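Local structure of malonyl CoA-acyl carrier protein transacylase (Bartonella henselae, 3QAT) at residues I231-E243 with L252-T266. The protein probably catalyses transfer of the malonyl group from malonyl-CoA to acyl carrier protein, the step that supplies extender units for fatty acid synthesis. Residues are numbered along the deposited sequence; the frame is centred on the assembly and turned at random.
Sequences IVPLIANVSVIPE and LLVQQVTGRVRWRET
The side-chain oxygen of Asn-237 is gripped twice: Gln-256 NE2 donates to Asn-237 OD1 over 2.9 Å, in the carbonyl plane and on a lone pair, and the backbone N of Ser-98 donates to it as well. The two amide planes are turned 43° from each other. Asparagine suits this buried place because it accepts and donates at once: its ND2 gives hydrogen bonds to Gly-96 O and to a water that also bridges Ile-235 O and Thr-266 OG1. A chi1 of -162° swings the Gln-256 chain away from its own N, and the bend at chi2 turns NE2 to Asn-237 and OE1 to Arg-123. Val-261 CG1 lies over one face of the Asn-237 amide, 3.7 Å from OD1, an apolar branch where no N-H points.

Arginine suits position 262 because it serves two carbonyls and a carboxylate: Arg-262 N donates to Asn-237 O (3.2 Å), NH1 to Val-238 O (3.0 Å), and NE and NH2 clasp Glu-265 side-on. Those last bonds are nearly straight and lie in the guanidinium plane, yet meet both oxygens from 48° above the carboxylate plane, so the groups are not coplanar. Branched Val-240 sets CG2 on one guanidinium face and CG1 against the backbone of Glu-265 and Thr-266. On the other flank, Val-238 CG2 rests 3.5 Å from Gln-256 CA, and Leu-252 CD1 meets Ala-236 CB and the Glu-243 carboxylate.

Gly-96 and Ser-98 match a GxSxG nucleophile elbow, which the Asn-237 amide probably helps to position; Gln-256, touching the elbow and accepting from His-207 ND1 at its backbone O, is consistent with the glutamine whose main-chain carbonyl orients the catalytic histidine in related malonyltransferases.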
ATOM      1  N   ILE A 231      -2.013 -11.853  14.023  1.00 14.00           N
ATOM      2  CA  ILE A 231      -1.119 -12.757  14.773  1.00 16.09           C
ATOM      3  C   ILE A 231       0.254 -12.129  15.087  1.00 15.73           C
ATOM      4  O   ILE A 231       0.957 -12.561  16.030  1.00 16.77           O
ATOM      5  CB  ILE A 231      -0.930 -14.105  14.047  1.00 17.53           C
ATOM      6  CG1 ILE A 231      -0.227 -13.876  12.704  1.00 17.88           C
ATOM      7  CG2 ILE A 231      -2.273 -14.853  13.939  1.00 21.76           C
ATOM      8  CD1 ILE A 231       0.421 -15.050  12.135  1.00 25.59           C
ATOM      9  N   VAL A 232       0.632 -11.126  14.291  1.00 15.50           N
ATOM     10  CA  VAL A 232       1.765 -10.232  14.608  1.00 15.20           C
ATOM     11  C   VAL A 232       1.276  -8.806  14.362  1.00 14.30           C
ATOM     12  O   VAL A 232       0.343  -8.632  13.585  1.00 12.82           O
ATOM     13  CB  VAL A 232       3.060 -10.560  13.819  1.00 16.79           C
ATOM     14  CG1 VAL A 232       3.448 -12.031  13.992  1.00 18.44           C
ATOM     15  CG2 VAL A 232       2.944 -10.215  12.351  1.00 15.67           C
ATOM     16  N   PRO A 233       1.867  -7.797  15.037  1.00 13.30           N
ATOM     17  CA  PRO A 233       1.264  -6.473  14.954  1.00 12.73           C
ATOM     18  C   PRO A 233       1.416  -5.815  13.590  1.00 10.92           C
ATOM     19  O   PRO A 233       2.406  -6.044  12.886  1.00 10.05           O
ATOM     20  CB  PRO A 233       2.048  -5.648  15.990  1.00 12.75           C
ATOM     21  CG  PRO A 233       2.663  -6.654  16.917  1.00 14.96           C
ATOM     22  CD  PRO A 233       2.951  -7.845  16.054  1.00 14.73           C
ATOM     23  N   LEU A 234       0.426  -4.989  13.276  1.00 10.69           N
ATOM     24  CA  LEU A 234       0.500  -4.122  12.106  1.00  9.73           C
ATOM     25  C   LEU A 234       1.099  -2.761  12.481  1.00 10.75           C
ATOM     26  O   LEU A 234       0.601  -2.093  13.410  1.00 11.51           O
ATOM     27  CB  LEU A 234      -0.923  -3.926  11.590  1.00 10.49           C
ATOM     28  CG  LEU A 234      -1.040  -2.953  10.403  1.00  8.27           C
ATOM     29  CD1 LEU A 234      -0.626  -3.627   9.087  1.00  9.51           C
ATOM     30  CD2 LEU A 234      -2.452  -2.343  10.317  1.00  9.73           C
ATOM     31  N   ILE A 235       2.119  -2.307  11.741  1.00  9.52           N
ATOM     32  CA  ILE A 235       2.606  -0.949  11.973  1.00 10.10           C
ATOM     33  C   ILE A 235       1.770  -0.032  11.060  1.00  9.71           C
ATOM     34  O   ILE A 235       2.038   0.076   9.863  1.00 10.46           O
ATOM     35  CB  ILE A 235       4.113  -0.792  11.659  1.00  9.82           C
ATOM     36  CG1 ILE A 235       4.937  -1.915  12.292  1.00 10.43           C
ATOM     37  CG2 ILE A 235       4.606   0.614  12.115  1.00 11.09           C
ATOM     38  CD1 ILE A 235       4.722  -2.111  13.826  1.00 12.19           C
ATOM     39  N   ALA A 236       0.733   0.573  11.621  1.00 10.64           N
ATOM     40  CA  ALA A 236      -0.278   1.277  10.831  1.00 10.36           C
ATOM     41  C   ALA A 236       0.252   2.545  10.199  1.00 10.59           C
ATOM     42  O   ALA A 236       1.040   3.275  10.793  1.00 10.05           O
ATOM     43  CB  ALA A 236      -1.529   1.589  11.680  1.00 11.38           C
ATOM     44  N   ASN A 237      -0.228   2.833   8.988  1.00  9.54           N
ATOM     45  CA  ASN A 237       0.185   4.027   8.257  1.00  9.26           C
ATOM     46  C   ASN A 237      -0.079   5.336   9.024  1.00 10.05           C
ATOM     47  O   ASN A 237       0.659   6.307   8.841  1.00 10.06           O
ATOM     48  CB  ASN A 237      -0.598   4.156   6.923  1.00  8.13           C
ATOM     49  CG  ASN A 237      -0.218   3.152   5.845  1.00  8.56           C
ATOM     50  OD1 ASN A 237      -0.896   3.130   4.825  1.00  8.24           O
ATOM     51  ND2 ASN A 237       0.871   2.406   5.998  1.00  6.91           N
ATOM     52  N   VAL A 238      -1.128   5.358   9.869  1.00 10.93           N
ATOM     53  CA  VAL A 238      -1.582   6.578  10.533  1.00 12.44           C
ATOM     54  C   VAL A 238      -0.846   6.775  11.859  1.00 12.51           C
ATOM     55  O   VAL A 238      -0.529   7.907  12.233  1.00 13.30           O
ATOM     56  CB  VAL A 238      -3.133   6.530  10.758  1.00 13.49           C
ATOM     57  CG1 VAL A 238      -3.632   7.584  11.762  1.00 16.40           C
ATOM     58  CG2 VAL A 238      -3.818   6.712   9.399  1.00 15.18           C
ATOM     59  N   SER A 239      -0.541   5.668  12.520  1.00 12.70           N
ATOM     60  CA  SER A 239      -0.055   5.714  13.920  1.00 13.18           C
ATOM     61  C   SER A 239       1.431   5.390  14.088  1.00 13.37           C
ATOM     62  O   SER A 239       2.062   5.845  15.058  1.00 13.69           O
ATOM     63  CB  SER A 239      -0.871   4.774  14.792  1.00 14.05           C
ATOM     64  OG  SER A 239      -0.668   3.416  14.399  1.00 13.50           O
ATOM     65  N   VAL A 240       1.998   4.641  13.142  1.00 11.22           N
ATOM     66  CA  VAL A 240       3.415   4.213  13.219  1.00 12.40           C
ATOM     67  C   VAL A 240       3.759   3.558  14.588  1.00 12.60           C
ATOM     68  O   VAL A 240       4.854   3.752  15.139  1.00 13.32           O
ATOM     69  CB  VAL A 240       4.408   5.343  12.881  1.00 13.00           C
ATOM     70  CG1 VAL A 240       5.760   4.754  12.437  1.00 13.61           C
ATOM     71  CG2 VAL A 240       3.868   6.215  11.783  1.00 14.29           C
ATOM     72  N   ILE A 241       2.829   2.759  15.091  1.00 12.45           N
ATOM     73  CA  ILE A 241       3.074   1.925  16.265  1.00 13.97           C
ATOM     74  C   ILE A 241       2.514   0.541  16.010  1.00 13.19           C
ATOM     75  O   ILE A 241       1.671   0.354  15.100  1.00 12.58           O
ATOM     76  CB  ILE A 241       2.471   2.534  17.563  1.00 14.58           C
ATOM     77  CG1 ILE A 241       0.959   2.704  17.440  1.00 15.62           C
ATOM     78  CG2 ILE A 241       3.174   3.837  17.945  1.00 17.23           C
ATOM     79  CD1 ILE A 241       0.291   3.375  18.665  1.00 16.42           C
ATOM     80  N   PRO A 242       2.966  -0.455  16.786  1.00 13.34           N
ATOM     81  CA  PRO A 242       2.433  -1.793  16.558  1.00 13.55           C
ATOM     82  C   PRO A 242       0.983  -1.884  17.043  1.00 14.90           C
ATOM     83  O   PRO A 242       0.680  -1.632  18.219  1.00 18.41           O
ATOM     84  CB  PRO A 242       3.382  -2.725  17.339  1.00 15.46           C
ATOM     85  CG  PRO A 242       4.265  -1.839  18.132  1.00 14.08           C
ATOM     86  CD  PRO A 242       4.165  -0.447  17.653  1.00 12.55           C
ATOM     87  N   GLU A 243       0.090  -2.221  16.124  1.00 12.88           N
ATOM     88  CA  GLU A 243      -1.333  -2.296  16.432  1.00 13.14           C
ATOM     89  C   GLU A 243      -1.830  -3.733  16.343  1.00 13.88           C
ATOM     90  O   GLU A 243      -1.583  -4.416  15.346  1.00 12.77           O
ATOM     91  CB  GLU A 243      -2.120  -1.428  15.438  1.00 12.75           C
ATOM     92  CG  GLU A 243      -1.640   0.035  15.341  1.00 13.98           C
ATOM     93  CD  GLU A 243      -2.154   0.933  16.470  1.00 12.47           C
ATOM     94  OE1 GLU A 243      -2.818   0.431  17.424  1.00 15.65           O
ATOM     95  OE2 GLU A 243      -1.910   2.145  16.376  1.00 13.10           O
ATOM     96  N   LEU A 252      -8.308   3.036  12.447  1.00 12.55           N
ATOM     97  CA  LEU A 252      -7.110   3.515  11.756  1.00 11.35           C
ATOM     98  C   LEU A 252      -7.151   3.311  10.246  1.00 11.42           C
ATOM     99  O   LEU A 252      -6.623   4.149   9.523  1.00 10.30           O
ATOM    100  CB  LEU A 252      -5.855   2.874  12.338  1.00 12.26           C
ATOM    101  CG  LEU A 252      -5.544   3.194  13.803  1.00 13.09           C
ATOM    102  CD1 LEU A 252      -4.490   2.214  14.279  1.00 14.55           C
ATOM    103  CD2 LEU A 252      -5.057   4.646  13.984  1.00 17.71           C
ATOM    104  N   LEU A 253      -7.783   2.218   9.796  1.00 10.05           N
ATOM    105  CA  LEU A 253      -8.012   2.030   8.335  1.00  9.02           C
ATOM    106  C   LEU A 253      -8.940   3.118   7.761  1.00  9.28           C
ATOM    107  O   LEU A 253      -8.710   3.609   6.638  1.00  9.76           O
ATOM    108  CB  LEU A 253      -8.574   0.641   8.038  1.00  8.68           C
ATOM    109  CG  LEU A 253      -7.643  -0.543   8.317  1.00  8.70           C
ATOM    110  CD1 LEU A 253      -8.434  -1.821   8.107  1.00 10.19           C
ATOM    111  CD2 LEU A 253      -6.446  -0.523   7.366  1.00 10.63           C
ATOM    112  N   VAL A 254      -9.966   3.503   8.526  1.00 10.18           N
ATOM    113  CA  VAL A 254     -10.854   4.582   8.099  1.00 10.78           C
ATOM    114  C   VAL A 254     -10.102   5.926   8.051  1.00 11.10           C
ATOM    115  O   VAL A 254     -10.199   6.687   7.059  1.00 11.62           O
ATOM    116  CB  VAL A 254     -12.111   4.657   9.011  1.00 10.53           C
ATOM    117  CG1 VAL A 254     -12.951   5.885   8.667  1.00 12.76           C
ATOM    118  CG2 VAL A 254     -12.970   3.384   8.873  1.00 11.53           C
ATOM    119  N   GLN A 255      -9.354   6.224   9.119  1.00 11.86           N
ATOM    120  CA  GLN A 255      -8.562   7.453   9.185  1.00 12.89           C
ATOM    121  C   GLN A 255      -7.523   7.525   8.060  1.00 12.13           C
ATOM    122  O   GLN A 255      -7.230   8.607   7.525  1.00 12.68           O
ATOM    123  CB  GLN A 255      -7.840   7.532  10.525  1.00 14.01           C
ATOM    124  CG  GLN A 255      -8.756   7.711  11.726  1.00 18.65           C
ATOM    125  CD  GLN A 255      -7.997   7.543  13.039  1.00 22.04           C
ATOM    126  OE1 GLN A 255      -6.895   8.075  13.206  1.00 24.93           O
ATOM    127  NE2 GLN A 255      -8.576   6.793  13.965  1.00 26.22           N
ATOM    128  N   GLN A 256      -6.981   6.359   7.710  1.00 10.81           N
ATOM    129  CA  GLN A 256      -5.953   6.255   6.673  1.00 11.35           C
ATOM    130  C   GLN A 256      -6.419   6.827   5.321  1.00 10.53           C
ATOM    131  O   GLN A 256      -5.634   7.443   4.580  1.00 11.16           O
ATOM    132  CB  GLN A 256      -5.543   4.777   6.552  1.00 10.72           C
ATOM    133  CG  GLN A 256      -4.218   4.529   5.842  1.00 12.63           C
ATOM    134  CD  GLN A 256      -4.350   4.508   4.353  1.00 16.63           C
ATOM    135  OE1 GLN A 256      -5.460   4.565   3.802  1.00 17.13           O
ATOM    136  NE2 GLN A 256      -3.207   4.449   3.674  1.00 15.72           N
ATOM    137  N   VAL A 257      -7.694   6.649   5.010  1.00 10.46           N
ATOM    138  CA  VAL A 257      -8.215   7.047   3.697  1.00 10.10           C
ATOM    139  C   VAL A 257      -8.015   8.538   3.415  1.00 10.83           C
ATOM    140  O   VAL A 257      -7.712   8.908   2.290  1.00 10.94           O
ATOM    141  CB  VAL A 257      -9.714   6.649   3.599  1.00 10.75           C
ATOM    142  CG1 VAL A 257     -10.398   7.248   2.373  1.00 11.93           C
ATOM    143  CG2 VAL A 257      -9.826   5.100   3.624  1.00 12.33           C
ATOM    144  N   THR A 258      -8.186   9.377   4.439  1.00 11.43           N
ATOM    145  CA  THR A 258      -8.049  10.824   4.274  1.00 12.50           C
ATOM    146  C   THR A 258      -6.732  11.390   4.782  1.00 13.36           C
ATOM    147  O   THR A 258      -6.498  12.601   4.643  1.00 14.32           O
ATOM    148  CB  THR A 258      -9.183  11.581   5.003  1.00 13.19           C
ATOM    149  OG1 THR A 258      -9.239  11.153   6.369  1.00 14.29           O
ATOM    150  CG2 THR A 258     -10.489  11.310   4.315  1.00 12.10           C
ATOM    151  N   GLY A 259      -5.890  10.536   5.359  1.00 12.71           N
ATOM    152  CA  GLY A 259      -4.678  10.994   6.039  1.00 12.90           C
ATOM    153  C   GLY A 259      -3.396  10.568   5.347  1.00 12.91           C
ATOM    154  O   GLY A 259      -3.420   9.778   4.398  1.00 13.13           O
ATOM    155  N   ARG A 260      -2.291  11.089   5.883  1.00 13.02           N
ATOM    156  CA  ARG A 260      -0.943  10.875   5.341  0.50 12.48           C
ATOM    157  C   ARG A 260      -0.436   9.453   5.571  1.00 11.95           C
ATOM    158  O   ARG A 260      -0.548   8.898   6.672  1.00 13.16           O
ATOM    159  CB  ARG A 260       0.024  11.883   5.970  0.50 12.86           C
ATOM    160  CG  ARG A 260       1.520  11.616   5.744  0.50 12.95           C
ATOM    161  CD  ARG A 260       2.369  12.748   6.347  0.50 13.23           C
ATOM    162  NE  ARG A 260       2.157  12.879   7.787  0.50 12.54           N
ATOM    163  CZ  ARG A 260       3.085  12.675   8.723  0.50 11.38           C
ATOM    164  NH1 ARG A 260       4.337  12.341   8.395  0.50 11.60           N
ATOM    165  NH2 ARG A 260       2.754  12.822  10.001  0.50 11.07           N
ATOM    166  N   VAL A 261       0.133   8.859   4.526  1.00 10.31           N
ATOM    167  CA  VAL A 261       0.781   7.555   4.680  1.00  9.37           C
ATOM    168  C   VAL A 261       2.199   7.817   5.200  1.00  8.62           C
ATOM    169  O   VAL A 261       3.042   8.364   4.482  1.00  8.54           O
ATOM    170  CB  VAL A 261       0.860   6.800   3.333  1.00  8.65           C
ATOM    171  CG1 VAL A 261       1.619   5.476   3.519  1.00  9.42           C
ATOM    172  CG2 VAL A 261      -0.567   6.527   2.827  1.00 10.25           C
ATOM    173  N   ARG A 262       2.452   7.445   6.453  1.00  9.04           N
ATOM    174  CA  ARG A 262       3.711   7.813   7.140  1.00  8.91           C
ATOM    175  C   ARG A 262       4.768   6.716   6.887  1.00  9.43           C
ATOM    176  O   ARG A 262       5.224   6.026   7.820  1.00  9.98           O
ATOM    177  CB  ARG A 262       3.442   8.013   8.640  1.00  9.31           C
ATOM    178  CG  ARG A 262       2.537   9.219   8.896  1.00 11.44           C
ATOM    179  CD  ARG A 262       2.082   9.245  10.337  1.00 11.85           C
ATOM    180  NE  ARG A 262       3.186   9.590  11.244  1.00 12.79           N
ATOM    181  CZ  ARG A 262       3.034   9.691  12.566  1.00 13.49           C
ATOM    182  NH1 ARG A 262       1.856   9.437  13.127  1.00 16.34           N
ATOM    183  NH2 ARG A 262       4.059  10.044  13.334  1.00 15.07           N
ATOM    184  N   TRP A 263       5.151   6.538   5.616  1.00  8.70           N
ATOM    185  CA  TRP A 263       5.972   5.376   5.256  1.00  8.39           C
ATOM    186  C   TRP A 263       7.425   5.506   5.733  1.00  8.98           C
ATOM    187  O   TRP A 263       8.003   4.543   6.263  1.00  9.94           O
ATOM    188  CB  TRP A 263       5.930   5.034   3.724  1.00  8.73           C
ATOM    189  CG  TRP A 263       6.479   3.641   3.491  1.00  7.86           C
ATOM    190  CD1 TRP A 263       7.679   3.309   2.905  1.00  8.76           C
ATOM    191  CD2 TRP A 263       5.873   2.406   3.895  1.00  7.44           C
ATOM    192  NE1 TRP A 263       7.836   1.931   2.897  1.00  8.84           N
ATOM    193  CE2 TRP A 263       6.742   1.356   3.504  1.00  7.91           C
ATOM    194  CE3 TRP A 263       4.669   2.089   4.556  1.00  8.20           C
ATOM    195  CZ2 TRP A 263       6.458  -0.006   3.767  1.00  7.14           C
ATOM    196  CZ3 TRP A 263       4.371   0.741   4.803  1.00  8.33           C
ATOM    197  CH2 TRP A 263       5.257  -0.289   4.403  1.00  7.95           C
ATOM    198  N   ARG A 264       8.009   6.683   5.545  1.00  9.29           N
ATOM    199  CA  ARG A 264       9.358   6.958   6.041  1.00  9.72           C
ATOM    200  C   ARG A 264       9.468   6.593   7.532  1.00 10.71           C
ATOM    201  O   ARG A 264      10.355   5.843   7.938  1.00  9.89           O
ATOM    202  CB  ARG A 264       9.714   8.443   5.826  1.00 10.77           C
ATOM    203  CG  ARG A 264      11.101   8.811   6.421  1.00 13.47           C
ATOM    204  CD  ARG A 264      11.353  10.309   6.413  1.00 15.69           C
ATOM    205  NE  ARG A 264      10.335  11.091   7.137  1.00 19.38           N
ATOM    206  CZ  ARG A 264      10.356  11.370   8.441  1.00 22.45           C
ATOM    207  NH1 ARG A 264      11.335  10.924   9.215  1.00 20.96           N
ATOM    208  NH2 ARG A 264       9.373  12.092   8.980  1.00 23.21           N
ATOM    209  N   GLU A 265       8.539   7.124   8.332  1.00 10.45           N
ATOM    210  CA  GLU A 265       8.568   6.884   9.780  1.00 11.04           C
ATOM    211  C   GLU A 265       8.355   5.418  10.118  1.00 10.49           C
ATOM    212  O   GLU A 265       8.923   4.907  11.089  1.00 11.80           O
ATOM    213  CB  GLU A 265       7.499   7.735  10.456  1.00 11.37           C
ATOM    214  CG  GLU A 265       7.867   9.244  10.539  1.00 12.40           C
ATOM    215  CD  GLU A 265       6.658  10.100  10.887  1.00 16.70           C
ATOM    216  OE1 GLU A 265       5.705  10.211  10.065  1.00 13.92           O
ATOM    217  OE2 GLU A 265       6.659  10.674  12.001  1.00 16.74           O
ATOM    218  N   THR A 266       7.554   4.733   9.289  1.00 10.35           N
ATOM    219  CA  THR A 266       7.322   3.313   9.466  1.00 10.05           C
ATOM    220  C   THR A 266       8.612   2.517   9.323  1.00 10.56           C
ATOM    221  O   THR A 266       8.924   1.698  10.167  1.00 10.82           O
ATOM    222  CB  THR A 266       6.237   2.816   8.472  1.00  8.67           C
ATOM    223  OG1 THR A 266       4.987   3.429   8.817  1.00  9.24           O
ATOM    224  CG2 THR A 266       6.071   1.304   8.559  1.00  9.72           C
TER
HETATM  225  O   HOH W   1       2.812   1.978   8.023  1.00  7.68           O
HETATM  226  O   HOH W   2      -3.450   3.262   9.210  1.00  8.28           O